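PDB 1XV5: DNA alpha-glucosyltransferase from Enterobacteria phage T4, which belongs to the GT-B class of glycosyltransferases, with two parallel-sheet domains facing each other across a cleft that holds UDP in this model. Local coordinates for residues A[19-25]-A[51-56]. Numbering follows the deposited sequence.
Sequences KFSLEQR and HDHKSF. With UDP (uridine-5'-diphosphate), chain C.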
ATOM      1  N   LYS A  19      -4.166  -2.199   5.321  1.00 15.25           N
ATOM      2  CA  LYS A  19      -5.144  -1.544   4.461  1.00 14.66           C
ATOM      3  C   LYS A  19      -5.794  -2.567   3.527  1.00 13.38           C
ATOM      4  O   LYS A  19      -7.016  -2.615   3.392  1.00 14.53           O
ATOM      5  CB  LYS A  19      -4.461  -0.450   3.639  1.00 15.55           C
ATOM      6  CG  LYS A  19      -5.382   0.273   2.670  1.00 16.53           C
ATOM      7  CD  LYS A  19      -6.555   0.920   3.386  1.00 19.46           C
ATOM      8  CE  LYS A  19      -7.356   1.783   2.423  1.00 18.84           C
ATOM      9  NZ  LYS A  19      -8.588   2.320   3.042  1.00 22.08           N
ATOM     10  N   PHE A  20      -4.966  -3.380   2.880  1.00 13.19           N
ATOM     11  CA  PHE A  20      -5.466  -4.402   1.972  1.00 13.97           C
ATOM     12  C   PHE A  20      -6.404  -5.347   2.717  1.00 14.85           C
ATOM     13  O   PHE A  20      -7.499  -5.646   2.250  1.00 14.70           O
ATOM     14  CB  PHE A  20      -4.305  -5.208   1.386  1.00 13.31           C
ATOM     15  CG  PHE A  20      -4.743  -6.366   0.535  1.00 14.60           C
ATOM     16  CD1 PHE A  20      -5.104  -6.177  -0.793  1.00 13.62           C
ATOM     17  CD2 PHE A  20      -4.807  -7.651   1.071  1.00 14.78           C
ATOM     18  CE1 PHE A  20      -5.520  -7.245  -1.580  1.00 15.30           C
ATOM     19  CE2 PHE A  20      -5.224  -8.734   0.291  1.00 16.77           C
ATOM     20  CZ  PHE A  20      -5.579  -8.533  -1.034  1.00 17.52           C
ATOM     21  N   SER A  21      -5.965  -5.814   3.882  1.00 15.41           N
ATOM     22  CA  SER A  21      -6.771  -6.738   4.669  1.00 15.84           C
ATOM     23  C   SER A  21      -8.138  -6.164   5.034  1.00 15.44           C
ATOM     24  O   SER A  21      -9.136  -6.883   5.025  1.00 15.93           O
ATOM     25  CB  SER A  21      -6.013  -7.143   5.936  1.00 14.15           C
ATOM     26  OG  SER A  21      -4.842  -7.872   5.599  1.00 16.03           O
ATOM     27  N   LEU A  22      -8.185  -4.873   5.346  1.00 15.71           N
ATOM     28  CA  LEU A  22      -9.445  -4.236   5.709  1.00 16.25           C
ATOM     29  C   LEU A  22     -10.344  -4.053   4.491  1.00 17.02           C
ATOM     30  O   LEU A  22     -11.557  -4.255   4.569  1.00 16.52           O
ATOM     31  CB  LEU A  22      -9.177  -2.890   6.388  1.00 16.65           C
ATOM     32  CG  LEU A  22      -8.382  -2.977   7.699  1.00 20.19           C
ATOM     33  CD1 LEU A  22      -8.166  -1.585   8.275  1.00 19.78           C
ATOM     34  CD2 LEU A  22      -9.133  -3.849   8.696  1.00 20.78           C
ATOM     35  N   GLU A  23      -9.750  -3.673   3.362  1.00 15.12           N
ATOM     36  CA  GLU A  23     -10.512  -3.488   2.131  1.00 14.77           C
ATOM     37  C   GLU A  23     -11.014  -4.846   1.649  1.00 15.50           C
ATOM     38  O   GLU A  23     -12.109  -4.955   1.095  1.00 15.79           O
ATOM     39  CB  GLU A  23      -9.632  -2.838   1.056  1.00 16.32           C
ATOM     40  CG  GLU A  23      -9.272  -1.397   1.364  1.00 15.38           C
ATOM     41  CD  GLU A  23     -10.445  -0.449   1.181  1.00 16.42           C
ATOM     42  OE1 GLU A  23     -10.402   0.667   1.738  1.00 15.75           O
ATOM     43  OE2 GLU A  23     -11.407  -0.809   0.470  1.00 16.73           O
ATOM     44  N   GLN A  24     -10.200  -5.876   1.864  1.00 15.12           N
ATOM     45  CA  GLN A  24     -10.547  -7.239   1.479  1.00 16.25           C
ATOM     46  C   GLN A  24     -11.755  -7.682   2.301  1.00 16.64           C
ATOM     47  O   GLN A  24     -12.711  -8.241   1.768  1.00 14.68           O
ATOM     48  CB  GLN A  24      -9.360  -8.167   1.743  1.00 15.84           C
ATOM     49  CG  GLN A  24      -9.498  -9.578   1.193  1.00 13.68           C
ATOM     50  CD  GLN A  24      -8.170 -10.311   1.197  1.00 14.26           C
ATOM     51  OE1 GLN A  24      -7.800 -10.966   0.221  1.00 16.40           O
ATOM     52  NE2 GLN A  24      -7.443 -10.202   2.300  1.00 12.20           N
ATOM     53  N   ARG A  25     -11.703  -7.428   3.604  1.00 15.34           N
ATOM     54  CA  ARG A  25     -12.809  -7.788   4.480  1.00 16.59           C
ATOM     55  C   ARG A  25     -14.074  -7.083   4.000  1.00 16.74           C
ATOM     56  O   ARG A  25     -15.124  -7.706   3.859  1.00 18.09           O
ATOM     57  CB  ARG A  25     -12.496  -7.380   5.924  1.00 17.13           C
ATOM     58  CG  ARG A  25     -13.692  -7.416   6.866  1.00 16.41           C
ATOM     59  CD  ARG A  25     -13.263  -7.144   8.305  1.00 19.41           C
ATOM     60  NE  ARG A  25     -14.397  -7.086   9.226  1.00 18.63           N
ATOM     61  CZ  ARG A  25     -15.206  -6.039   9.352  1.00 20.66           C
ATOM     62  NH1 ARG A  25     -16.214  -6.078  10.213  1.00 20.62           N
ATOM     63  NH2 ARG A  25     -14.999  -4.944   8.632  1.00 18.92           N
ATOM     64  N   HIS A  51      -5.481   2.764  10.895  1.00 19.64           N
ATOM     65  CA  HIS A  51      -6.718   2.360  10.235  1.00 19.48           C
ATOM     66  C   HIS A  51      -7.732   1.869  11.257  1.00 21.41           C
ATOM     67  O   HIS A  51      -7.364   1.350  12.306  1.00 21.45           O
ATOM     68  CB  HIS A  51      -6.451   1.253   9.210  1.00 18.95           C
ATOM     69  CG  HIS A  51      -5.485   1.643   8.133  1.00 18.45           C
ATOM     70  ND1 HIS A  51      -4.124   1.471   8.254  1.00 19.94           N
ATOM     71  CD2 HIS A  51      -5.686   2.213   6.922  1.00 16.97           C
ATOM     72  CE1 HIS A  51      -3.527   1.917   7.162  1.00 18.95           C
ATOM     73  NE2 HIS A  51      -4.454   2.374   6.339  1.00 19.41           N
ATOM     74  N   ASP A  52      -9.013   2.032  10.945  1.00 23.03           N
ATOM     75  CA  ASP A  52     -10.067   1.600  11.851  1.00 26.53           C
ATOM     76  C   ASP A  52     -10.266   0.092  11.762  1.00 25.96           C
ATOM     77  O   ASP A  52     -10.575  -0.440  10.694  1.00 27.17           O
ATOM     78  CB  ASP A  52     -11.378   2.304  11.514  1.00 30.47           C
ATOM     79  CG  ASP A  52     -12.487   1.941  12.474  1.00 34.78           C
ATOM     80  OD1 ASP A  52     -12.361   2.272  13.672  1.00 38.06           O
ATOM     81  OD2 ASP A  52     -13.476   1.319  12.032  1.00 38.64           O
ATOM     82  N   HIS A  53     -10.098  -0.599  12.885  1.00 24.44           N
ATOM     83  CA  HIS A  53     -10.250  -2.049  12.891  1.00 23.96           C
ATOM     84  C   HIS A  53     -10.573  -2.598  14.278  1.00 24.16           C
ATOM     85  O   HIS A  53     -11.123  -3.692  14.412  1.00 23.01           O
ATOM     86  CB  HIS A  53      -8.952  -2.706  12.434  1.00 22.96           C
ATOM     87  CG  HIS A  53      -7.843  -2.578  13.431  1.00 23.54           C
ATOM     88  ND1 HIS A  53      -7.015  -1.478  13.490  1.00 25.57           N
ATOM     89  CD2 HIS A  53      -7.467  -3.386  14.451  1.00 21.97           C
ATOM     90  CE1 HIS A  53      -6.178  -1.614  14.503  1.00 22.93           C
ATOM     91  NE2 HIS A  53      -6.432  -2.763  15.103  1.00 24.27           N
ATOM     92  N   LYS A  54     -10.202  -1.842  15.303  1.00 24.19           N
ATOM     93  CA  LYS A  54     -10.388  -2.265  16.686  1.00 26.58           C
ATOM     94  C   LYS A  54     -11.740  -2.859  17.072  1.00 26.55           C
ATOM     95  O   LYS A  54     -11.806  -3.709  17.960  1.00 27.43           O
ATOM     96  CB  LYS A  54     -10.048  -1.106  17.623  1.00 28.13           C
ATOM     97  CG  LYS A  54      -8.584  -0.687  17.569  1.00 30.88           C
ATOM     98  CD  LYS A  54      -8.345   0.591  18.356  1.00 33.00           C
ATOM     99  CE  LYS A  54      -6.915   1.087  18.190  1.00 34.14           C
ATOM    100  NZ  LYS A  54      -6.736   2.454  18.763  1.00 34.09           N
ATOM    101  N   SER A  55     -12.811  -2.437  16.409  1.00 26.00           N
ATOM    102  CA  SER A  55     -14.141  -2.939  16.744  1.00 27.46           C
ATOM    103  C   SER A  55     -14.452  -4.341  16.221  1.00 27.16           C
ATOM    104  O   SER A  55     -15.488  -4.912  16.564  1.00 28.26           O
ATOM    105  CB  SER A  55     -15.213  -1.969  16.238  1.00 29.05           C
ATOM    106  OG  SER A  55     -15.294  -1.990  14.824  1.00 31.96           O
ATOM    107  N   PHE A  56     -13.572  -4.899  15.396  1.00 25.76           N
ATOM    108  CA  PHE A  56     -13.818  -6.232  14.854  1.00 24.80           C
ATOM    109  C   PHE A  56     -12.582  -7.121  14.721  1.00 23.86           C
ATOM    110  O   PHE A  56     -12.707  -8.344  14.652  1.00 23.06           O
ATOM    111  CB  PHE A  56     -14.508  -6.130  13.488  1.00 25.13           C
ATOM    112  CG  PHE A  56     -13.768  -5.271  12.498  1.00 23.00           C
ATOM    113  CD1 PHE A  56     -14.083  -3.923  12.354  1.00 22.80           C
ATOM    114  CD2 PHE A  56     -12.737  -5.804  11.729  1.00 22.29           C
ATOM    115  CE1 PHE A  56     -13.380  -3.114  11.459  1.00 22.49           C
ATOM    116  CE2 PHE A  56     -12.029  -5.003  10.832  1.00 23.02           C
ATOM    117  CZ  PHE A  56     -12.351  -3.656  10.697  1.00 21.00           C
TER
HETATM  118  N1  UDP C1402      -0.867   4.989   6.121  1.00 14.65           N
HETATM  119  C2  UDP C1402      -1.494   5.517   7.232  1.00 15.39           C
HETATM  120  N3  UDP C1402      -0.664   6.173   8.106  1.00 15.20           N
HETATM  121  C4  UDP C1402       0.700   6.358   7.975  1.00 15.59           C
HETATM  122  C5  UDP C1402       1.269   5.792   6.791  1.00 15.10           C
HETATM  123  C6  UDP C1402       0.485   5.140   5.926  1.00 15.14           C
HETATM  124  O2  UDP C1402      -2.695   5.417   7.423  1.00 17.04           O
HETATM  125  O4  UDP C1402       1.313   6.974   8.846  1.00 15.42           O
HETATM  126  C1' UDP C1402      -1.697   4.255   5.160  1.00 15.00           C
HETATM  127  C2' UDP C1402      -1.701   4.829   3.748  1.00 14.74           C
HETATM  128  O2' UDP C1402      -2.590   5.921   3.645  1.00 16.48           O
HETATM  129  C3' UDP C1402      -2.128   3.597   2.960  1.00 15.37           C
HETATM  130  C4' UDP C1402      -1.332   2.495   3.658  1.00 15.24           C
HETATM  131  O4' UDP C1402      -1.161   2.956   5.026  1.00 15.06           O
HETATM  132  O3' UDP C1402      -3.527   3.379   3.144  1.00 14.08           O
HETATM  133  C5' UDP C1402       0.026   2.203   3.053  1.00 11.90           C
HETATM  134  O5' UDP C1402      -0.128   1.408   1.884  1.00 14.32           O
HETATM  135  PA  UDP C1402       0.666   1.695   0.531  1.00 13.76           P
HETATM  136  O1A UDP C1402       0.221   0.652  -0.417  1.00 13.92           O
HETATM  137  O2A UDP C1402       0.494   3.126   0.168  1.00 15.24           O
HETATM  138  O3A UDP C1402       2.248   1.481   0.893  1.00 14.14           O
HETATM  139  PB  UDP C1402       3.002   0.471   1.940  1.00 15.09           P
HETATM  140  O1B UDP C1402       4.290   0.087   1.307  1.00 14.27           O
HETATM  141  O2B UDP C1402       3.018   1.124   3.268  1.00 17.29           O
HETATM  142  O3B UDP C1402       2.066  -0.809   2.005  1.00 16.48           O
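Arg25 lays its guanidinium flat on the ring of Phe56, CZ standing 3.5 Å from the ring centroid and almost over it. The two planes are nearly parallel, 9° apart, which makes this a cation-pi stack. The arginine reaches there because its chain runs extended from CG to NE, with CG anti to the backbone N (chi1 167°). Phe56 holds CG between its backbone N and carbonyl carbon (chi1 55°), which folds the ring back over its own loop, so that the carbonyl oxygen of His53 sits above the centre of the face opposite Arg25. Leu22 meets the rim of this ring, its CD2 lying 3.8 Å from Phe56 CE2 near the ring plane and also touching His53 CB. The other methyl, CD1, packs tightly on His51 CB at 3.4 Å. One turn earlier on helix 17-30, the aliphatic chain of Lys19 runs across the imidazole of His51, CD 3.9 Å from His51 CD2; its NZ continues to Glu23 OE1 in a 2.8 Å salt bridge. The edge of the His51 ring faces O4' of UDP, and NE2 gives a weak hydrogen bond, 3.5 Å long, to O3'. No hydrogen bond joins 19-25 to 51-56: apolar contacts and one cation-pi stack join the loop between strands 34-40 and 58-60 to the helix, an arrangement consistent with keeping Lys19 and His51 side by side at the UDP ribose.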